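Local structure of PFC0360w protein (Plasmodium falciparum, 3NI8) at residues Y27-E32 and L152-K157; V33-F38 and V102-V107; R49-E54 and S64-S69. The protein probably stimulates the ATPase of the chaperone Hsp90, as a malarial member of the AHA1 family of Hsp90 activators. One frame throughout, in Å; residues are numbered along the deposited sequence. Where two conformers were deposited one is given.

Contact 1 of 3, residues Y27-E32 and L152-K157; sequences YYVPPE and LGYPKK
Tyr154 is the first residue of 152-157 to meet the N-terminal segment. One face of its ring receives CG2 of Val29, 4.1 Å from CD1, while CB of Leu152 from its own segment lies over the centre of the opposite face. Its carbonyl oxygen lies in the ring plane of Tyr27, at the edge, 3.8 Å from CD1. Pro155 supplies the one hydrogen bond between the segments: its O accepts from the backbone N of Tyr28 at 2.9 Å, nearly straight at 166°, with the donor tilted 21° from the carbonyl plane. The same oxygen also receives a CA-H...O contact from Tyr27 CA at 3.3 Å. Tyr28, the centre of an inverse gamma turn, brings its ring alongside Pro155, CD2 being 4.3 Å from CB. Lys156 forms a single beta bridge with Tyr27, whose CG lies anti to its carbonyl carbon (chi1 -67°), turning the ring toward Lys156 CB, 3.5 Å from CE1; beyond CB the lysine chain bends off and leads its amine away. Lys157 crosses Tyr28 near the phenol, its aliphatic CG approaching OH. Tyr27 is the last residue of strand 21-27, and its ring touches Leu34 of helix 31-39, Ile148 of helix 132-150 and Leu114 of strand 111-119, while Tyr154 packs on Val33 and Leu34 and on Ile148.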
ATOM      1  N   TYR A  27      -1.953   0.397  15.374  1.00 28.83           N
ATOM      2  CA  TYR A  27      -2.468   1.753  15.481  1.00 29.59           C
ATOM      3  C   TYR A  27      -3.642   1.789  16.442  1.00 29.97           C
ATOM      4  O   TYR A  27      -4.431   0.839  16.491  1.00 30.57           O
ATOM      5  CB  TYR A  27      -2.892   2.277  14.104  1.00 29.57           C
ATOM      6  CG  TYR A  27      -1.723   2.480  13.147  1.00 29.48           C
ATOM      7  CD1 TYR A  27      -1.135   3.722  13.008  1.00 29.22           C
ATOM      8  CD2 TYR A  27      -1.207   1.417  12.392  1.00 27.97           C
ATOM      9  CE1 TYR A  27      -0.066   3.914  12.149  1.00 29.65           C
ATOM     10  CE2 TYR A  27      -0.139   1.599  11.535  1.00 27.71           C
ATOM     11  CZ  TYR A  27       0.427   2.851  11.415  1.00 28.68           C
ATOM     12  OH  TYR A  27       1.484   3.069  10.556  1.00 27.63           O
ATOM     13  N   TYR A  28      -3.755   2.881  17.195  1.00 29.78           N
ATOM     14  CA  TYR A  28      -4.824   3.043  18.172  1.00 29.48           C
ATOM     15  C   TYR A  28      -6.056   3.643  17.526  1.00 29.79           C
ATOM     16  O   TYR A  28      -6.587   4.665  17.952  1.00 30.35           O
ATOM     17  CB  TYR A  28      -4.339   3.856  19.365  1.00 29.25           C
ATOM     18  CG  TYR A  28      -3.242   3.140  20.127  1.00 29.11           C
ATOM     19  CD1 TYR A  28      -3.524   1.965  20.857  1.00 30.14           C
ATOM     20  CD2 TYR A  28      -1.930   3.602  20.100  1.00 27.78           C
ATOM     21  CE1 TYR A  28      -2.527   1.296  21.562  1.00 29.97           C
ATOM     22  CE2 TYR A  28      -0.918   2.936  20.794  1.00 28.77           C
ATOM     23  CZ  TYR A  28      -1.228   1.785  21.528  1.00 31.16           C
ATOM     24  OH  TYR A  28      -0.243   1.114  22.229  1.00 34.31           O
ATOM     25  N   VAL A  29      -6.538   2.939  16.516  1.00 29.79           N
ATOM     26  CA  VAL A  29      -7.594   3.411  15.670  1.00 30.08           C
ATOM     27  C   VAL A  29      -8.229   2.112  15.129  1.00 30.25           C
ATOM     28  O   VAL A  29      -7.543   1.092  15.034  1.00 29.64           O
ATOM     29  CB  VAL A  29      -6.968   4.346  14.572  1.00 30.12           C
ATOM     30  CG1 VAL A  29      -6.883   3.658  13.202  1.00 30.25           C
ATOM     31  CG2 VAL A  29      -7.701   5.647  14.505  1.00 29.98           C
ATOM     32  N   PRO A  30      -9.541   2.129  14.811  1.00 30.56           N
ATOM     33  CA  PRO A  30     -10.221   0.902  14.391  1.00 30.56           C
ATOM     34  C   PRO A  30      -9.949   0.563  12.911  1.00 30.70           C
ATOM     35  O   PRO A  30      -9.596   1.457  12.140  1.00 30.96           O
ATOM     36  CB  PRO A  30     -11.696   1.247  14.603  1.00 30.63           C
ATOM     37  CG  PRO A  30     -11.765   2.715  14.322  1.00 30.19           C
ATOM     38  CD  PRO A  30     -10.456   3.294  14.797  1.00 30.78           C
ATOM     39  N   PRO A  31     -10.142  -0.718  12.507  1.00 30.48           N
ATOM     40  CA  PRO A  31      -9.741  -1.188  11.159  1.00 29.43           C
ATOM     41  C   PRO A  31     -10.266  -0.386   9.964  1.00 28.73           C
ATOM     42  O   PRO A  31      -9.515  -0.180   8.993  1.00 28.60           O
ATOM     43  CB  PRO A  31     -10.287  -2.622  11.098  1.00 29.38           C
ATOM     44  CG  PRO A  31     -10.414  -3.043  12.528  1.00 30.88           C
ATOM     45  CD  PRO A  31     -10.762  -1.798  13.307  1.00 30.19           C
ATOM     46  N   GLU A  32     -11.525   0.054  10.041  0.50 28.19           N
ATOM     47  CA  GLU A  32     -12.202   0.737   8.924  0.50 27.57           C
ATOM     48  C   GLU A  32     -11.484   2.007   8.482  0.50 27.45           C
ATOM     49  O   GLU A  32     -11.458   2.342   7.293  0.50 27.37           O
ATOM     50  CB  GLU A  32     -13.657   1.058   9.280  0.50 27.56           C
ATOM     51  CG  GLU A  32     -13.841   1.924  10.530  0.50 26.97           C
ATOM     52  CD  GLU A  32     -15.219   2.537  10.595  0.50 26.00           C
ATOM     53  OE1 GLU A  32     -15.642   3.075   9.553  0.50 27.44           O
ATOM     54  OE2 GLU A  32     -15.878   2.478  11.661  0.50 24.32           O
ATOM     55  N   LEU A 152      -2.175  11.826   8.959  1.00 28.62           N
ATOM     56  CA  LEU A 152      -3.504  11.414   9.346  1.00 29.07           C
ATOM     57  C   LEU A 152      -3.728  11.443  10.864  1.00 29.69           C
ATOM     58  O   LEU A 152      -4.840  11.306  11.313  1.00 29.73           O
ATOM     59  CB  LEU A 152      -3.831  10.028   8.769  1.00 28.47           C
ATOM     60  CG  LEU A 152      -3.705   9.756   7.264  1.00 27.29           C
ATOM     61  CD1 LEU A 152      -4.369   8.418   6.972  1.00 25.52           C
ATOM     62  CD2 LEU A 152      -4.292  10.859   6.367  1.00 25.97           C
ATOM     63  N   GLY A 153      -2.671  11.594  11.648  1.00 30.75           N
ATOM     64  CA  GLY A 153      -2.800  11.695  13.086  1.00 32.42           C
ATOM     65  C   GLY A 153      -3.276  10.417  13.758  1.00 33.96           C
ATOM     66  O   GLY A 153      -3.911  10.454  14.821  1.00 34.22           O
ATOM     67  N   TYR A 154      -2.969   9.270  13.160  1.00 34.82           N
ATOM     68  CA  TYR A 154      -3.280   8.016  13.826  1.00 35.18           C
ATOM     69  C   TYR A 154      -2.078   7.596  14.643  1.00 35.72           C
ATOM     70  O   TYR A 154      -1.001   7.373  14.101  1.00 35.81           O
ATOM     71  CB  TYR A 154      -3.673   6.927  12.843  1.00 34.82           C
ATOM     72  CG  TYR A 154      -4.779   7.301  11.878  1.00 34.95           C
ATOM     73  CD1 TYR A 154      -5.697   8.314  12.168  1.00 35.53           C
ATOM     74  CD2 TYR A 154      -4.915   6.620  10.676  1.00 35.04           C
ATOM     75  CE1 TYR A 154      -6.716   8.651  11.252  1.00 37.04           C
ATOM     76  CE2 TYR A 154      -5.921   6.937   9.771  1.00 37.21           C
ATOM     77  CZ  TYR A 154      -6.815   7.952  10.056  1.00 37.10           C
ATOM     78  OH  TYR A 154      -7.801   8.234   9.141  1.00 37.49           O
ATOM     79  N   PRO A 155      -2.255   7.502  15.963  1.00 36.56           N
ATOM     80  CA  PRO A 155      -1.130   7.135  16.818  1.00 36.98           C
ATOM     81  C   PRO A 155      -0.769   5.648  16.668  1.00 37.37           C
ATOM     82  O   PRO A 155      -1.650   4.791  16.508  1.00 36.66           O
ATOM     83  CB  PRO A 155      -1.639   7.438  18.235  1.00 36.93           C
ATOM     84  CG  PRO A 155      -3.104   7.927  18.083  1.00 36.93           C
ATOM     85  CD  PRO A 155      -3.532   7.550  16.704  1.00 36.93           C
ATOM     86  N   LYS A 156       0.529   5.376  16.723  1.00 38.18           N
ATOM     87  CA  LYS A 156       1.067   4.044  16.546  1.00 39.31           C
ATOM     88  C   LYS A 156       2.043   3.657  17.674  1.00 39.80           C
ATOM     89  O   LYS A 156       2.803   4.509  18.174  1.00 39.54           O
ATOM     90  CB  LYS A 156       1.721   3.920  15.151  1.00 39.00           C
ATOM     91  CG  LYS A 156       3.212   4.139  15.090  1.00 39.69           C
ATOM     92  CD  LYS A 156       3.884   3.066  14.229  1.00 39.05           C
ATOM     93  CE  LYS A 156       5.383   2.963  14.515  1.00 39.31           C
ATOM     94  NZ  LYS A 156       6.221   3.782  13.601  1.00 39.21           N
ATOM     95  N   LYS A 157       2.005   2.382  18.071  1.00 40.58           N
ATOM     96  CA  LYS A 157       2.986   1.825  19.015  1.00 41.19           C
ATOM     97  C   LYS A 157       4.423   2.132  18.625  1.00 41.69           C
ATOM     98  O   LYS A 157       5.252   2.409  19.500  1.00 42.93           O
ATOM     99  CB  LYS A 157       2.833   0.316  19.123  1.00 41.25           C
ATOM    100  CG  LYS A 157       2.020  -0.154  20.315  1.00 41.83           C
ATOM    101  CD  LYS A 157       2.108  -1.665  20.446  1.00 42.05           C
ATOM    102  CE  LYS A 157       1.886  -2.111  21.875  1.00 41.43           C
ATOM    103  NZ  LYS A 157       2.664  -3.345  22.149  1.00 40.46           N
TER

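Contact 2 of 3, residues V33-F38 and V102-V107; sequences VLFNAF and VEFISV. With IPA (isopropyl alcohol), chain B.
Phe104 spreads its ring beneath the backbone of helix 31-39, with Phe35 CA over one face, 3.8 Å from CZ. Along the same ring Leu34 brings up CB, 3.6 Å from CD1, so the methylene, not the branched end, makes this touch. Phe35 crosses Phe104 at about a right angle; with CG anti to the backbone N (chi1 -179°) its ring swings down beside that of Phe104, and CD1 comes 3.8 Å from CE2. Phe38 meets the far end of the ring in an offset edge-to-face stack, the edge of Phe104 directed at the face of Phe38, with centroids 5.6 Å apart and planes at 62°. This is the helix-on-sheet packing of the AHA1 branch of the SRPBCC fold, in which an antiparallel sheet curves around its helices: helix 33-38 runs nearly antiparallel to strand 102-106, at 166°, the axes of these two segments approaching to 9.1 Å. Val102, two residues before Phe104 on the same side of the strand, comes from the opposite direction to Phe38 and places CG1 over its ring, 4.0 Å from the centroid and close to the ring normal, a CH-pi contact. No hydrogen bond joins the two segments, and every residue that touches is buried. Trp140, Phe144, Leu145 and Ile148 of helix 132-150 lie around Phe38, and Ile83 of strand 82-89 touches Phe35, Phe38 and Val102. An isopropanol, probably from the crystallisation liquor, sets O2 in plane at the edge of the Phe38 ring, 2.7 Å from the Phe38 carbonyl O, with Glu85 OE2 close as well.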
ATOM      1  N   VAL A  33     -10.894   2.695   9.451  1.00 27.26           N
ATOM      2  CA  VAL A  33     -10.167   3.928   9.213  1.00 26.94           C
ATOM      3  C   VAL A  33      -8.847   3.623   8.477  1.00 26.53           C
ATOM      4  O   VAL A  33      -8.449   4.341   7.558  1.00 26.27           O
ATOM      5  CB  VAL A  33     -10.000   4.676  10.581  1.00 27.09           C
ATOM      6  CG1 VAL A  33      -8.732   5.457  10.678  1.00 27.59           C
ATOM      7  CG2 VAL A  33     -11.187   5.581  10.838  1.00 27.18           C
ATOM      8  N   LEU A  34      -8.176   2.544   8.869  1.00 26.13           N
ATOM      9  CA  LEU A  34      -6.975   2.116   8.148  1.00 25.98           C
ATOM     10  C   LEU A  34      -7.310   1.583   6.750  1.00 25.97           C
ATOM     11  O   LEU A  34      -6.617   1.911   5.779  1.00 26.56           O
ATOM     12  CB  LEU A  34      -6.194   1.087   8.943  1.00 25.88           C
ATOM     13  CG  LEU A  34      -5.566   1.609  10.229  1.00 26.01           C
ATOM     14  CD1 LEU A  34      -4.864   0.488  10.930  1.00 24.36           C
ATOM     15  CD2 LEU A  34      -4.592   2.772   9.895  1.00 27.43           C
ATOM     16  N   PHE A  35      -8.379   0.787   6.655  1.00 25.13           N
ATOM     17  CA  PHE A  35      -8.912   0.315   5.371  1.00 24.38           C
ATOM     18  C   PHE A  35      -9.221   1.475   4.407  1.00 23.62           C
ATOM     19  O   PHE A  35      -8.846   1.421   3.226  1.00 24.03           O
ATOM     20  CB  PHE A  35     -10.167  -0.559   5.603  1.00 24.82           C
ATOM     21  CG  PHE A  35     -10.777  -1.116   4.337  1.00 24.69           C
ATOM     22  CD1 PHE A  35     -10.410  -2.368   3.865  1.00 24.98           C
ATOM     23  CD2 PHE A  35     -11.735  -0.383   3.623  1.00 25.73           C
ATOM     24  CE1 PHE A  35     -10.990  -2.896   2.686  1.00 24.82           C
ATOM     25  CE2 PHE A  35     -12.302  -0.878   2.439  1.00 25.56           C
ATOM     26  CZ  PHE A  35     -11.930  -2.147   1.976  1.00 26.02           C
ATOM     27  N   ASN A  36      -9.912   2.500   4.913  0.50 22.83           N
ATOM     28  CA  ASN A  36     -10.166   3.739   4.158  0.50 21.87           C
ATOM     29  C   ASN A  36      -8.876   4.306   3.599  0.50 21.68           C
ATOM     30  O   ASN A  36      -8.786   4.642   2.422  0.50 21.67           O
ATOM     31  CB  ASN A  36     -10.842   4.816   5.026  0.50 20.94           C
ATOM     32  CG  ASN A  36     -10.933   6.177   4.316  0.50 19.81           C
ATOM     33  OD1 ASN A  36     -10.115   7.074   4.551  0.50 17.54           O
ATOM     34  ND2 ASN A  36     -11.932   6.330   3.451  0.50 15.93           N
ATOM     35  N   ALA A  37      -7.869   4.385   4.452  1.00 21.59           N
ATOM     36  CA  ALA A  37      -6.624   5.045   4.082  1.00 21.76           C
ATOM     37  C   ALA A  37      -5.952   4.378   2.865  1.00 22.39           C
ATOM     38  O   ALA A  37      -5.220   5.058   2.099  1.00 22.73           O
ATOM     39  CB  ALA A  37      -5.660   5.081   5.272  1.00 21.42           C
ATOM     40  N   PHE A  38      -6.174   3.064   2.694  1.00 21.76           N
ATOM     41  CA  PHE A  38      -5.573   2.340   1.592  1.00 21.80           C
ATOM     42  C   PHE A  38      -6.409   2.359   0.311  1.00 22.70           C
ATOM     43  O   PHE A  38      -5.883   2.026  -0.772  1.00 22.93           O
ATOM     44  CB  PHE A  38      -5.271   0.896   1.980  1.00 21.70           C
ATOM     45  CG  PHE A  38      -3.980   0.728   2.725  1.00 20.98           C
ATOM     46  CD1 PHE A  38      -2.831   0.323   2.060  1.00 17.62           C
ATOM     47  CD2 PHE A  38      -3.916   0.978   4.100  1.00 19.06           C
ATOM     48  CE1 PHE A  38      -1.636   0.188   2.745  1.00 18.31           C
ATOM     49  CE2 PHE A  38      -2.731   0.834   4.791  1.00 18.50           C
ATOM     50  CZ  PHE A  38      -1.589   0.433   4.122  1.00 17.97           C
ATOM     51  N   VAL A 102      -2.832  -6.521   2.407  1.00 21.06           N
ATOM     52  CA  VAL A 102      -2.853  -5.696   3.606  1.00 21.92           C
ATOM     53  C   VAL A 102      -3.970  -6.197   4.493  1.00 22.88           C
ATOM     54  O   VAL A 102      -5.126  -6.278   4.071  1.00 23.01           O
ATOM     55  CB  VAL A 102      -3.042  -4.166   3.310  1.00 22.88           C
ATOM     56  CG1 VAL A 102      -2.598  -3.301   4.539  1.00 22.19           C
ATOM     57  CG2 VAL A 102      -2.292  -3.718   2.046  1.00 20.79           C
ATOM     58  N   GLU A 103      -3.608  -6.579   5.711  1.00 23.72           N
ATOM     59  CA  GLU A 103      -4.565  -7.032   6.694  1.00 24.98           C
ATOM     60  C   GLU A 103      -4.706  -5.989   7.800  1.00 25.53           C
ATOM     61  O   GLU A 103      -3.706  -5.396   8.261  1.00 25.43           O
ATOM     62  CB  GLU A 103      -4.143  -8.382   7.279  1.00 25.27           C
ATOM     63  CG  GLU A 103      -4.150  -9.531   6.276  1.00 28.23           C
ATOM     64  CD  GLU A 103      -3.365 -10.746   6.774  1.00 32.90           C
ATOM     65  OE1 GLU A 103      -2.215 -10.921   6.306  1.00 33.70           O
ATOM     66  OE2 GLU A 103      -3.877 -11.494   7.654  1.00 33.32           O
ATOM     67  N   PHE A 104      -5.964  -5.773   8.194  1.00 25.95           N
ATOM     68  CA  PHE A 104      -6.345  -4.889   9.281  1.00 26.38           C
ATOM     69  C   PHE A 104      -7.052  -5.713  10.331  1.00 27.61           C
ATOM     70  O   PHE A 104      -8.252  -5.994  10.213  1.00 28.07           O
ATOM     71  CB  PHE A 104      -7.284  -3.824   8.752  1.00 25.86           C
ATOM     72  CG  PHE A 104      -6.793  -3.173   7.492  1.00 25.18           C
ATOM     73  CD1 PHE A 104      -5.840  -2.170   7.546  1.00 23.17           C
ATOM     74  CD2 PHE A 104      -7.275  -3.578   6.255  1.00 22.65           C
ATOM     75  CE1 PHE A 104      -5.394  -1.570   6.398  1.00 22.93           C
ATOM     76  CE2 PHE A 104      -6.825  -2.997   5.114  1.00 22.83           C
ATOM     77  CZ  PHE A 104      -5.879  -1.978   5.182  1.00 23.32           C
ATOM     78  N   ILE A 105      -6.306  -6.112  11.356  1.00 28.73           N
ATOM     79  CA  ILE A 105      -6.785  -7.064  12.347  1.00 29.90           C
ATOM     80  C   ILE A 105      -7.133  -6.358  13.649  1.00 30.95           C
ATOM     81  O   ILE A 105      -6.298  -5.674  14.243  1.00 31.16           O
ATOM     82  CB  ILE A 105      -5.689  -8.140  12.623  1.00 30.28           C
ATOM     83  CG1 ILE A 105      -5.333  -8.921  11.332  1.00 29.69           C
ATOM     84  CG2 ILE A 105      -6.091  -9.073  13.798  1.00 29.78           C
ATOM     85  CD1 ILE A 105      -3.850  -9.364  11.264  1.00 28.51           C
ATOM     86  N   SER A 106      -8.367  -6.530  14.115  0.50 31.99           N
ATOM     87  CA  SER A 106      -8.811  -5.905  15.372  0.50 32.95           C
ATOM     88  C   SER A 106      -8.209  -6.569  16.618  0.50 33.80           C
ATOM     89  O   SER A 106      -8.612  -7.674  17.000  0.50 34.17           O
ATOM     90  CB  SER A 106     -10.335  -5.918  15.462  0.50 32.81           C
ATOM     91  OG  SER A 106     -10.772  -5.209  16.609  0.50 33.36           O
ATOM     92  N   VAL A 107      -7.248  -5.888  17.241  1.00 34.25           N
ATOM     93  CA  VAL A 107      -6.565  -6.390  18.432  1.00 35.24           C
ATOM     94  C   VAL A 107      -7.556  -6.277  19.597  1.00 35.83           C
ATOM     95  O   VAL A 107      -7.838  -7.258  20.304  1.00 36.49           O
ATOM     96  CB  VAL A 107      -5.250  -5.619  18.722  1.00 35.42           C
ATOM     97  CG1 VAL A 107      -4.754  -5.883  20.151  1.00 36.37           C
ATOM     98  CG2 VAL A 107      -4.166  -6.008  17.722  1.00 36.08           C
TER
HETATM   99  C1  IPA B 159      -3.893   1.948  -3.285  1.00 28.26           C
HETATM  100  C2  IPA B 159      -3.036   0.977  -2.467  1.00 28.45           C
HETATM  101  C3  IPA B 159      -1.684   1.520  -2.000  1.00 26.51           C
HETATM  102  O2  IPA B 159      -3.783   0.484  -1.384  1.00 29.74           O

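Contact 3 of 3, residues R49-E54 and S64-S69; sequences RGSLAE and SLFSGS
Glu54 and Ser64 form an antiparallel hydrogen-bonded pair, each backbone giving and taking one bond. Glu54 N donates to Ser64 O at 2.8 Å, in the carbonyl plane; Ser64 N returns a bond to Glu54 O at 2.9 Å, the donor tilted 18° from the Glu54 carbonyl plane. Ala53 CA lies 3.3 Å from Ser64 O, a bent CA-H...O contact to the same acceptor. Past this pair the backbones stay close but no direct hydrogen bond joins them; a water bridges instead, donating to Ser51 O and accepting from Phe66 N at 2.8 Å. It also lies above one face of the Phe66 ring, offset toward the rim. Here the second segment leaves the strand in a type I' turn from Phe66 to Ser69, in which Phe66 O accepts from both the N and the OG of Ser69, the hydroxyl in the carbonyl plane. Two side-chain contacts accompany these bonds. Ser51 OG, anti to its own carbonyl carbon (chi1 -54°), comes 3.4 Å from Phe66 CD1, with CB close by. Ala53 CB meets Leu65 CD1 at 3.7 Å, and Ala53 also touches Leu44 of helix 41-47, whose Thr45 OG1 receives a hydrogen bond from Ala53 N. The edge of the sheet at 54-55 is therefore joined to strand 62-65 by main-chain to main-chain bonds, and the next polar link along the two segments runs through water.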
ATOM      1  N   ARG A  49       1.180  13.448  -0.119  1.00 30.42           N
ATOM      2  CA  ARG A  49       1.480  14.871   0.002  1.00 30.90           C
ATOM      3  C   ARG A  49       1.005  15.685  -1.187  1.00 31.06           C
ATOM      4  O   ARG A  49       1.760  16.532  -1.694  1.00 31.63           O
ATOM      5  CB  ARG A  49       2.984  15.082   0.208  1.00 30.98           C
ATOM      6  CG  ARG A  49       3.471  14.668   1.606  1.00 32.13           C
ATOM      7  CD  ARG A  49       2.589  15.298   2.667  1.00 33.19           C
ATOM      8  NE  ARG A  49       2.725  16.757   2.766  1.00 35.54           N
ATOM      9  CZ  ARG A  49       1.738  17.578   3.131  1.00 36.37           C
ATOM     10  NH1 ARG A  49       1.940  18.889   3.222  1.00 33.58           N
ATOM     11  NH2 ARG A  49       0.536  17.079   3.395  1.00 39.30           N
ATOM     12  N   GLY A  50      -0.224  15.431  -1.638  1.00 30.60           N
ATOM     13  CA  GLY A  50      -0.793  16.191  -2.761  1.00 30.62           C
ATOM     14  C   GLY A  50      -0.806  15.646  -4.190  1.00 30.56           C
ATOM     15  O   GLY A  50      -1.587  16.128  -4.990  1.00 30.27           O
ATOM     16  N   SER A  51       0.055  14.693  -4.547  1.00 31.42           N
ATOM     17  CA  SER A  51      -0.041  14.046  -5.886  1.00 33.03           C
ATOM     18  C   SER A  51      -1.338  13.256  -6.037  1.00 33.66           C
ATOM     19  O   SER A  51      -1.705  12.506  -5.134  1.00 34.18           O
ATOM     20  CB  SER A  51       1.112  13.088  -6.142  1.00 32.65           C
ATOM     21  OG  SER A  51       2.355  13.722  -5.968  1.00 34.83           O
ATOM     22  N   LEU A  52      -2.021  13.406  -7.172  1.00 34.62           N
ATOM     23  CA  LEU A  52      -3.321  12.760  -7.343  1.00 35.60           C
ATOM     24  C   LEU A  52      -3.181  11.253  -7.328  1.00 35.56           C
ATOM     25  O   LEU A  52      -2.396  10.685  -8.093  1.00 35.67           O
ATOM     26  CB  LEU A  52      -4.068  13.228  -8.604  1.00 36.11           C
ATOM     27  CG  LEU A  52      -5.597  12.951  -8.691  1.00 37.77           C
ATOM     28  CD1 LEU A  52      -6.419  13.340  -7.422  1.00 38.52           C
ATOM     29  CD2 LEU A  52      -6.218  13.603  -9.919  1.00 38.51           C
ATOM     30  N   ALA A  53      -3.912  10.636  -6.395  1.00 35.43           N
ATOM     31  CA  ALA A  53      -4.180   9.199  -6.394  1.00 34.62           C
ATOM     32  C   ALA A  53      -5.498   9.007  -7.118  1.00 34.45           C
ATOM     33  O   ALA A  53      -6.436   9.761  -6.883  1.00 34.77           O
ATOM     34  CB  ALA A  53      -4.300   8.706  -4.996  1.00 34.19           C
ATOM     35  N   GLU A  54      -5.558   8.031  -8.018  1.00 34.22           N
ATOM     36  CA  GLU A  54      -6.804   7.648  -8.678  1.00 34.35           C
ATOM     37  C   GLU A  54      -7.172   6.212  -8.270  1.00 33.72           C
ATOM     38  O   GLU A  54      -6.304   5.326  -8.206  1.00 33.31           O
ATOM     39  CB  GLU A  54      -6.702   7.788 -10.209  1.00 34.78           C
ATOM     40  CG  GLU A  54      -6.633   9.249 -10.724  1.00 37.73           C
ATOM     41  CD  GLU A  54      -6.339   9.368 -12.241  1.00 42.54           C
ATOM     42  OE1 GLU A  54      -5.867   8.395 -12.883  1.00 43.20           O
ATOM     43  OE2 GLU A  54      -6.574  10.462 -12.800  1.00 44.50           O
ATOM     44  N   SER A  64      -3.854   4.205  -9.298  0.50 26.97           N
ATOM     45  CA  SER A  64      -2.651   4.912  -9.707  0.50 27.66           C
ATOM     46  C   SER A  64      -2.279   5.896  -8.606  0.50 28.30           C
ATOM     47  O   SER A  64      -3.147   6.607  -8.083  0.50 28.63           O
ATOM     48  CB  SER A  64      -2.914   5.660 -11.009  0.50 27.49           C
ATOM     49  OG  SER A  64      -2.140   6.833 -11.068  0.50 27.46           O
ATOM     50  N   LEU A  65      -1.001   5.908  -8.238  1.00 28.72           N
ATOM     51  CA  LEU A  65      -0.466   6.870  -7.286  1.00 29.35           C
ATOM     52  C   LEU A  65       0.644   7.684  -7.963  1.00 29.90           C
ATOM     53  O   LEU A  65       1.334   7.171  -8.866  1.00 29.75           O
ATOM     54  CB  LEU A  65       0.123   6.125  -6.096  1.00 29.75           C
ATOM     55  CG  LEU A  65      -0.683   5.833  -4.823  1.00 31.26           C
ATOM     56  CD1 LEU A  65      -2.177   5.660  -5.061  1.00 32.32           C
ATOM     57  CD2 LEU A  65      -0.107   4.600  -4.151  1.00 32.02           C
ATOM     58  N   PHE A  66       0.832   8.927  -7.497  1.00 30.06           N
ATOM     59  CA  PHE A  66       1.875   9.836  -7.988  1.00 30.15           C
ATOM     60  C   PHE A  66       1.854   9.974  -9.525  1.00 30.37           C
ATOM     61  O   PHE A  66       2.860   9.725 -10.184  1.00 30.26           O
ATOM     62  CB  PHE A  66       3.288   9.411  -7.511  1.00 30.45           C
ATOM     63  CG  PHE A  66       3.493   9.452  -6.007  1.00 30.00           C
ATOM     64  CD1 PHE A  66       3.716  10.661  -5.340  1.00 29.75           C
ATOM     65  CD2 PHE A  66       3.501   8.275  -5.259  1.00 30.18           C
ATOM     66  CE1 PHE A  66       3.915  10.696  -3.947  1.00 28.36           C
ATOM     67  CE2 PHE A  66       3.704   8.303  -3.848  1.00 28.75           C
ATOM     68  CZ  PHE A  66       3.916   9.518  -3.208  1.00 28.44           C
ATOM     69  N   SER A  67       0.703  10.356 -10.074  1.00 30.63           N
ATOM     70  CA  SER A  67       0.502  10.491 -11.526  1.00 31.08           C
ATOM     71  C   SER A  67       0.915   9.269 -12.381  1.00 30.75           C
ATOM     72  O   SER A  67       1.452   9.417 -13.500  1.00 30.53           O
ATOM     73  CB  SER A  67       1.174  11.765 -12.039  1.00 31.61           C
ATOM     74  OG  SER A  67       0.703  12.885 -11.311  1.00 34.10           O
ATOM     75  N   GLY A  68       0.648   8.071 -11.855  1.00 29.73           N
ATOM     76  CA  GLY A  68       0.874   6.844 -12.602  1.00 28.47           C
ATOM     77  C   GLY A  68       2.269   6.270 -12.435  1.00 27.97           C
ATOM     78  O   GLY A  68       2.662   5.383 -13.184  1.00 27.35           O
ATOM     79  N   SER A  69       3.013   6.785 -11.459  1.00 27.36           N
ATOM     80  CA  SER A  69       4.336   6.272 -11.120  1.00 27.65           C
ATOM     81  C   SER A  69       4.259   4.916 -10.402  1.00 27.31           C
ATOM     82  O   SER A  69       5.184   4.097 -10.476  1.00 27.45           O
ATOM     83  CB  SER A  69       5.086   7.280 -10.246  1.00 27.34           C
ATOM     84  OG  SER A  69       5.501   8.393 -11.041  1.00 30.49           O
TER
HETATM   85  O   HOH W   1      -0.573   9.491  -5.103  1.00 30.71           O

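Overall arrangement
From the N terminus, strand 21-27 leads into the first segment of contact 1, whose partner comes 120 residues later in the tail after helix 132-150, so that contact 1 closes almost the whole chain. Contact 2 lies within that span and joins helix 31-39 to strand 98-106; it touches contact 1 through Tyr154 against Val33 and Val29 against Leu34, with centres 9 Å apart. Contact 3 closes the shortest loop, within the span of contact 2, tying the stretch after helix 41-47 to strand 62-65 at the other end of the sheet. It touches neither, its centre being 23 Å from contact 1 and 21 Å from contact 2. None of the three loops cross.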